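Local coordinates for protein aminotransferase class-III (Sphaerobacter thermophilus DSM 20745, PDB 6K8H) that is an omega-transaminase of the class-III aminotransferase family, with the fold of pyridoxal-phosphate-dependent aminotransferases, at residues 249-254 with 274-279. Numbering follows the deposited sequence.
Sequences GIVLIF and TPDLTA
Leu-252 N sends its hydrogen almost straight (175°) into Asp-276 OD2 at 2.7 Å, so a carboxylate oxygen takes the place the Pro-275 carbonyl would have if the parallel ladder ran on backward. Aspartate suits the spot: with CG beside its own backbone N (chi1 -58°), the short side chain presents the anti lone pair of OD2. Leu-252 O in turn receives two donors, Asp-276 N and Leu-277 N, and beyond it Phe-254 N to Leu-277 O and Ala-279 N to Phe-254 O (both 2.9 Å) continue the pairing. These are neighbouring strands of the large mixed sheet, joined through helix 266-271 as a beta-alpha-beta unit; the Ala-279 side chain lies about 7 Å from the bound PLR. Packing is tight where the compact, restricted ring of Pro-275 covers one face of buried Phe-254, its CB 3.8 Å from the ring centroid in a CH-pi contact. On the other sheet face, Ile-253 CG1, branched and apolar, lies alongside Leu-277 CB at 4.0 Å, and Ile-253 also packs on Ala-134 of helix 127-142. Packing thins toward partly exposed Asp-276 and exposed Thr-274. Arg-242 of helix 235-248 adds a salt bridge to OD2, implying that Asp-276 is probably ionised and links strand 277-281 to that helix by charge.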
ATOM      1  N   GLY B 249     -24.887  -9.651 -13.488  1.00 10.77           N
ATOM      2  CA  GLY B 249     -24.660  -8.876 -12.284  1.00 11.32           C
ATOM      3  C   GLY B 249     -23.257  -8.990 -11.731  1.00 12.18           C
ATOM      4  O   GLY B 249     -23.053  -8.817 -10.520  1.00 10.83           O
ATOM      5  N   ILE B 250     -22.284  -9.268 -12.594  1.00  8.31           N
ATOM      6  CA  ILE B 250     -20.881  -9.410 -12.215  1.00 10.31           C
ATOM      7  C   ILE B 250     -20.163  -8.091 -12.473  1.00  8.82           C
ATOM      8  O   ILE B 250     -20.289  -7.507 -13.560  1.00 10.46           O
ATOM      9  CB  ILE B 250     -20.210 -10.553 -12.993  1.00 10.29           C
ATOM     10  CG1 ILE B 250     -20.870 -11.884 -12.663  1.00  7.63           C
ATOM     11  CG2 ILE B 250     -18.714 -10.614 -12.684  1.00  8.67           C
ATOM     12  CD1 ILE B 250     -20.511 -12.954 -13.646  1.00  9.45           C
ATOM     13  N   VAL B 251     -19.396  -7.635 -11.484  1.00  9.54           N
ATOM     14  CA  VAL B 251     -18.669  -6.372 -11.578  1.00  8.18           C
ATOM     15  C   VAL B 251     -17.460  -6.571 -12.488  1.00 10.28           C
ATOM     16  O   VAL B 251     -16.615  -7.433 -12.229  1.00  8.82           O
ATOM     17  CB  VAL B 251     -18.236  -5.896 -10.184  1.00  8.23           C
ATOM     18  CG1 VAL B 251     -17.305  -4.709 -10.290  1.00  9.29           C
ATOM     19  CG2 VAL B 251     -19.465  -5.576  -9.308  1.00  8.29           C
ATOM     20  N   LEU B 252     -17.360  -5.759 -13.540  1.00  9.07           N
ATOM     21  CA  LEU B 252     -16.198  -5.789 -14.426  1.00  9.41           C
ATOM     22  C   LEU B 252     -15.185  -4.750 -13.943  1.00  6.82           C
ATOM     23  O   LEU B 252     -15.473  -3.542 -13.929  1.00  5.35           O
ATOM     24  CB  LEU B 252     -16.618  -5.538 -15.877  1.00  9.74           C
ATOM     25  CG  LEU B 252     -15.529  -5.499 -16.968  1.00  9.75           C
ATOM     26  CD1 LEU B 252     -14.669  -6.772 -16.995  1.00  7.44           C
ATOM     27  CD2 LEU B 252     -16.172  -5.266 -18.334  1.00 11.03           C
ATOM     28  N   ILE B 253     -14.008  -5.224 -13.528  1.00  6.84           N
ATOM     29  CA  ILE B 253     -12.930  -4.375 -13.034  1.00  6.86           C
ATOM     30  C   ILE B 253     -11.804  -4.360 -14.064  1.00  5.96           C
ATOM     31  O   ILE B 253     -11.215  -5.406 -14.361  1.00  5.91           O
ATOM     32  CB  ILE B 253     -12.389  -4.867 -11.682  1.00  7.22           C
ATOM     33  CG1 ILE B 253     -13.499  -4.975 -10.628  1.00  4.40           C
ATOM     34  CG2 ILE B 253     -11.285  -3.939 -11.195  1.00  5.86           C
ATOM     35  CD1 ILE B 253     -13.043  -5.677  -9.389  1.00  6.49           C
ATOM     36  N   PHE B 254     -11.461  -3.178 -14.559  1.00  7.13           N
ATOM     37  CA  PHE B 254     -10.252  -3.008 -15.356  1.00  8.51           C
ATOM     38  C   PHE B 254      -9.080  -2.692 -14.437  1.00  9.28           C
ATOM     39  O   PHE B 254      -9.187  -1.822 -13.571  1.00  7.99           O
ATOM     40  CB  PHE B 254     -10.402  -1.885 -16.383  1.00  8.36           C
ATOM     41  CG  PHE B 254     -11.150  -2.289 -17.625  1.00  9.75           C
ATOM     42  CD1 PHE B 254     -11.879  -3.466 -17.661  1.00  9.71           C
ATOM     43  CD2 PHE B 254     -11.134  -1.474 -18.749  1.00 14.35           C
ATOM     44  CE1 PHE B 254     -12.586  -3.832 -18.789  1.00 11.02           C
ATOM     45  CE2 PHE B 254     -11.829  -1.837 -19.895  1.00 17.65           C
ATOM     46  CZ  PHE B 254     -12.554  -3.024 -19.915  1.00 15.04           C
ATOM     47  N   THR B 274     -16.783   0.148 -21.184  1.00 11.37           N
ATOM     48  CA  THR B 274     -16.969   0.855 -19.924  1.00 11.90           C
ATOM     49  C   THR B 274     -16.984  -0.149 -18.782  1.00 13.45           C
ATOM     50  O   THR B 274     -18.000  -0.837 -18.589  1.00 12.57           O
ATOM     51  CB  THR B 274     -18.282   1.645 -19.939  1.00 17.22           C
ATOM     52  OG1 THR B 274     -18.359   2.450 -21.126  1.00 17.53           O
ATOM     53  CG2 THR B 274     -18.397   2.528 -18.703  1.00 18.51           C
ATOM     54  N   PRO B 275     -15.923  -0.260 -17.991  1.00 11.00           N
ATOM     55  CA  PRO B 275     -15.950  -1.178 -16.849  1.00 10.50           C
ATOM     56  C   PRO B 275     -16.794  -0.591 -15.725  1.00 10.65           C
ATOM     57  O   PRO B 275     -17.168   0.584 -15.734  1.00  9.60           O
ATOM     58  CB  PRO B 275     -14.478  -1.299 -16.435  1.00  9.67           C
ATOM     59  CG  PRO B 275     -13.844  -0.007 -16.924  1.00 10.86           C
ATOM     60  CD  PRO B 275     -14.618   0.405 -18.156  1.00 11.49           C
ATOM     61  N   ASP B 276     -17.096  -1.439 -14.748  1.00  7.99           N
ATOM     62  CA  ASP B 276     -17.800  -0.964 -13.564  1.00  8.96           C
ATOM     63  C   ASP B 276     -16.835  -0.304 -12.592  1.00  9.27           C
ATOM     64  O   ASP B 276     -17.172   0.713 -11.966  1.00  7.16           O
ATOM     65  CB  ASP B 276     -18.543  -2.129 -12.911  1.00  9.29           C
ATOM     66  CG  ASP B 276     -19.528  -2.784 -13.872  1.00 15.02           C
ATOM     67  OD1 ASP B 276     -20.469  -2.086 -14.324  1.00 17.41           O
ATOM     68  OD2 ASP B 276     -19.342  -3.977 -14.198  1.00 12.66           O
ATOM     69  N   LEU B 277     -15.637  -0.871 -12.462  1.00  6.12           N
ATOM     70  CA  LEU B 277     -14.573  -0.298 -11.651  1.00  5.73           C
ATOM     71  C   LEU B 277     -13.276  -0.322 -12.435  1.00  6.20           C
ATOM     72  O   LEU B 277     -13.085  -1.138 -13.339  1.00  7.55           O
ATOM     73  CB  LEU B 277     -14.357  -1.057 -10.328  1.00  5.37           C
ATOM     74  CG  LEU B 277     -15.509  -1.066  -9.317  1.00  7.63           C
ATOM     75  CD1 LEU B 277     -15.165  -1.948  -8.139  1.00  3.75           C
ATOM     76  CD2 LEU B 277     -15.878   0.338  -8.848  1.00  5.79           C
ATOM     77  N   THR B 278     -12.374   0.576 -12.053  1.00  8.06           N
ATOM     78  CA  THR B 278     -11.014   0.638 -12.564  1.00  7.10           C
ATOM     79  C   THR B 278     -10.059   0.805 -11.389  1.00  8.58           C
ATOM     80  O   THR B 278     -10.283   1.654 -10.518  1.00 10.18           O
ATOM     81  CB  THR B 278     -10.833   1.791 -13.552  1.00  7.93           C
ATOM     82  OG1 THR B 278     -11.792   1.688 -14.609  1.00 10.30           O
ATOM     83  CG2 THR B 278      -9.450   1.729 -14.171  1.00  9.16           C
ATOM     84  N   ALA B 279      -9.013  -0.022 -11.361  1.00  8.70           N
ATOM     85  CA  ALA B 279      -7.872   0.138 -10.472  1.00  9.09           C
ATOM     86  C   ALA B 279      -6.768   0.881 -11.216  1.00  6.95           C
ATOM     87  O   ALA B 279      -6.533   0.636 -12.402  1.00  7.06           O
ATOM     88  CB  ALA B 279      -7.354  -1.219  -9.978  1.00  6.40           C
TER